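Local coordinates for protein gamma-glutamyl cyclotransferase (PDB 3CRY) that catalyses the release of 5-oxoproline from gamma-glutamyl dipeptides, probably contributes to glutathione homeostasis, and forms a homodimer, at residues H32-S37 and D95-V100. The protein carries 1 engineered substitution. Numbering follows the deposited sequence.
Engineered in segment 95-100: Q98 (natural residue Glu).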
ATOM      1  N   HIS A  32       8.826  21.688   0.950  1.00  7.98           N
ATOM      2  CA  HIS A  32       9.929  22.258   1.747  1.00  8.51           C
ATOM      3  C   HIS A  32       9.547  22.754   3.138  1.00  9.73           C
ATOM      4  O   HIS A  32      10.434  22.926   4.002  1.00 10.18           O
ATOM      5  CB  HIS A  32      10.629  23.352   0.941  1.00  9.21           C
ATOM      6  CG  HIS A  32      11.610  22.811  -0.052  1.00  8.29           C
ATOM      7  ND1 HIS A  32      12.176  23.586  -1.044  1.00  9.15           N
ATOM      8  CD2 HIS A  32      12.158  21.567  -0.187  1.00 10.26           C
ATOM      9  CE1 HIS A  32      13.042  22.859  -1.734  1.00 10.36           C
ATOM     10  NE2 HIS A  32      13.060  21.630  -1.226  1.00  8.35           N
ATOM     11  N   LEU A  33       8.262  22.996   3.380  1.00 10.22           N
ATOM     12  CA  LEU A  33       7.811  23.399   4.736  1.00 12.18           C
ATOM     13  C   LEU A  33       8.267  22.447   5.839  1.00 12.83           C
ATOM     14  O   LEU A  33       8.756  22.895   6.893  1.00 13.05           O
ATOM     15  CB  LEU A  33       6.290  23.574   4.820  1.00 12.68           C
ATOM     16  CG  LEU A  33       5.712  24.858   4.228  1.00 16.70           C
ATOM     17  CD1 LEU A  33       4.187  24.749   4.227  1.00 20.39           C
ATOM     18  CD2 LEU A  33       6.162  26.120   5.013  1.00 18.84           C
ATOM     19  N   ARG A  34       8.114  21.142   5.616  0.60 12.80           N
ATOM     20  CA  ARG A  34       8.590  20.152   6.586  0.60 13.31           C
ATOM     21  C   ARG A  34       9.803  19.363   6.088  0.60 12.64           C
ATOM     22  O   ARG A  34      10.555  18.802   6.888  0.60 12.14           O
ATOM     23  CB  ARG A  34       7.455  19.221   7.029  0.60 14.03           C
ATOM     24  CG  ARG A  34       6.620  19.814   8.168  0.60 16.98           C
ATOM     25  CD  ARG A  34       5.212  19.236   8.211  0.60 20.50           C
ATOM     26  NE  ARG A  34       4.319  19.857   7.233  0.60 25.70           N
ATOM     27  CZ  ARG A  34       3.573  20.938   7.470  0.60 26.87           C
ATOM     28  NH1 ARG A  34       3.610  21.536   8.653  0.60 28.27           N
ATOM     29  NH2 ARG A  34       2.787  21.429   6.517  0.60 27.68           N
ATOM     30  N   ASN A  35      10.004  19.352   4.771  1.00 11.72           N
ATOM     31  CA  ASN A  35      11.127  18.620   4.176  1.00 11.33           C
ATOM     32  C   ASN A  35      12.085  19.533   3.418  1.00 10.68           C
ATOM     33  O   ASN A  35      12.252  19.396   2.200  1.00 10.81           O
ATOM     34  CB  ASN A  35      10.613  17.487   3.263  1.00 10.99           C
ATOM     35  CG  ASN A  35       9.539  16.664   3.929  1.00 11.50           C
ATOM     36  OD1 ASN A  35       9.827  15.777   4.750  1.00 13.33           O
ATOM     37  ND2 ASN A  35       8.286  16.982   3.618  1.00 10.74           N
ATOM     38  N   PRO A  36      12.737  20.475   4.132  1.00 10.38           N
ATOM     39  CA  PRO A  36      13.492  21.521   3.422  1.00 10.65           C
ATOM     40  C   PRO A  36      14.669  21.051   2.561  1.00 10.15           C
ATOM     41  O   PRO A  36      15.073  21.772   1.648  1.00 10.89           O
ATOM     42  CB  PRO A  36      13.955  22.480   4.535  1.00 10.65           C
ATOM     43  CG  PRO A  36      13.568  21.881   5.808  1.00 11.15           C
ATOM     44  CD  PRO A  36      12.793  20.619   5.597  1.00 10.39           C
ATOM     45  N   SER A  37      15.198  19.854   2.800  1.00 10.87           N
ATOM     46  CA  SER A  37      16.348  19.409   1.996  1.00 11.02           C
ATOM     47  C   SER A  37      15.962  18.515   0.787  1.00 10.81           C
ATOM     48  O   SER A  37      16.836  18.076   0.046  1.00 11.29           O
ATOM     49  CB  SER A  37      17.425  18.742   2.853  1.00 12.35           C
ATOM     50  OG  SER A  37      16.956  17.537   3.411  1.00 13.26           O
ATOM     51  N   ASP A  95       7.061   9.726   6.947  1.00 13.65           N
ATOM     52  CA  ASP A  95       6.008   8.839   7.445  1.00 14.58           C
ATOM     53  C   ASP A  95       5.086   9.549   8.433  1.00 14.66           C
ATOM     54  O   ASP A  95       3.858   9.455   8.325  1.00 15.41           O
ATOM     55  CB  ASP A  95       6.605   7.581   8.106  1.00 14.39           C
ATOM     56  CG  ASP A  95       7.277   6.629   7.112  1.00 15.12           C
ATOM     57  OD1 ASP A  95       7.271   6.866   5.873  1.00 15.40           O
ATOM     58  OD2 ASP A  95       7.831   5.606   7.598  1.00 16.31           O
ATOM     59  N   GLU A  96       5.678  10.254   9.400  1.00 14.74           N
ATOM     60  CA  GLU A  96       4.919  10.979  10.414  0.50 15.15           C
ATOM     61  C   GLU A  96       4.014  12.036   9.786  1.00 14.53           C
ATOM     62  O   GLU A  96       2.864  12.224  10.199  1.00 13.79           O
ATOM     63  CB  GLU A  96       5.872  11.609  11.433  0.50 15.72           C
ATOM     64  CG  GLU A  96       5.989  10.803  12.715  0.50 18.70           C
ATOM     65  CD  GLU A  96       4.850  11.085  13.663  0.50 21.77           C
ATOM     66  OE1 GLU A  96       4.473  12.269  13.767  0.50 24.56           O
ATOM     67  OE2 GLU A  96       4.327  10.148  14.305  0.50 21.76           O
ATOM     68  N   GLN A  97       4.537  12.721   8.777  1.00 13.30           N
ATOM     69  CA  GLN A  97       3.761  13.736   8.058  1.00 12.57           C
ATOM     70  C   GLN A  97       2.500  13.186   7.405  1.00 12.27           C
ATOM     71  O   GLN A  97       1.481  13.884   7.308  1.00 12.31           O
ATOM     72  CB  GLN A  97       4.632  14.391   7.002  1.00 12.14           C
ATOM     73  CG  GLN A  97       5.791  15.195   7.601  1.00 11.70           C
ATOM     74  CD  GLN A  97       6.797  15.605   6.567  1.00 13.68           C
ATOM     75  OE1 GLN A  97       6.433  15.960   5.447  1.00 14.68           O
ATOM     76  NE2 GLN A  97       8.077  15.544   6.921  1.00 13.25           N
ATOM     77  N   GLN A  98       2.565  11.929   6.965  1.00 12.14           N
ATOM     78  CA  GLN A  98       1.462  11.292   6.262  1.00 12.75           C
ATOM     79  C   GLN A  98       0.521  10.534   7.212  1.00 12.80           C
ATOM     80  O   GLN A  98      -0.404   9.842   6.752  1.00 13.31           O
ATOM     81  CB  GLN A  98       1.991  10.332   5.192  1.00 13.20           C
ATOM     82  CG  GLN A  98       2.888  10.977   4.144  1.00 16.17           C
ATOM     83  CD  GLN A  98       2.132  11.924   3.241  1.00 20.88           C
ATOM     84  OE1 GLN A  98       0.959  11.704   2.922  1.00 25.58           O
ATOM     85  NE2 GLN A  98       2.802  12.975   2.800  1.00 26.02           N
ATOM     86  N   GLY A  99       0.762  10.650   8.521  1.00 12.18           N
ATOM     87  CA  GLY A  99      -0.145  10.067   9.521  1.00 12.01           C
ATOM     88  C   GLY A  99      -0.248   8.544   9.412  1.00 11.89           C
ATOM     89  O   GLY A  99      -1.315   7.952   9.637  1.00 11.58           O
ATOM     90  N   VAL A 100       0.862   7.912   9.052  1.00 11.51           N
ATOM     91  CA  VAL A 100       0.885   6.445   8.912  1.00 11.38           C
ATOM     92  C   VAL A 100       0.433   5.795  10.226  1.00 11.92           C
ATOM     93  O   VAL A 100      -0.368   4.858  10.231  1.00 10.67           O
ATOM     94  CB  VAL A 100       2.283   5.913   8.467  1.00 11.64           C
ATOM     95  CG1 VAL A 100       2.338   4.368   8.508  1.00 10.71           C
ATOM     96  CG2 VAL A 100       2.637   6.399   7.081  1.00 11.07           C
TER
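The carboxamides of N35 and Q97 meet through their C=O and N-H groups, their planes 30° apart, while CB of R34 sits over one face of the Q97 amide, 3.7 Å from its CD. Two hydrogen bonds close the amide pair into a ring: Q97 NE2 donates a hydrogen bond to N35 OD1 (2.8 Å), and N35 ND2 donates one to Q97 OE1, also at 2.8 Å. ND2 of N35 reaches OE1 in its carbonyl plane, on a lone pair, whereas NE2 of Q97 arrives at OD1 tilted 34° from the carbonyl plane. Each amide thus uses its oxygen and one N-H, and the doubled bond limits rotation of both groups. Beyond CG the Q97 chain is extended (chi2 169°), which carries its amide out from helix 91-97 to N35. The R34 and Q97 chains run antiparallel alongside each other, with R34 CD 4.1 Å from Q97 CG. The second donors are also engaged: N35 ND2 bonds to I31 O and Q97 NE2 to S93 OG, so each amide is tied back to its own helix. N35 is buried while R34 is exposed. This reciprocal asparagine-glutamine amide pair bridges the C-terminal ends of helices 28-34 and 91-97; Q97 directly precedes Q98, the engineered replacement for the catalytic glutamate of the gamma-glutamylcyclotransferase active site.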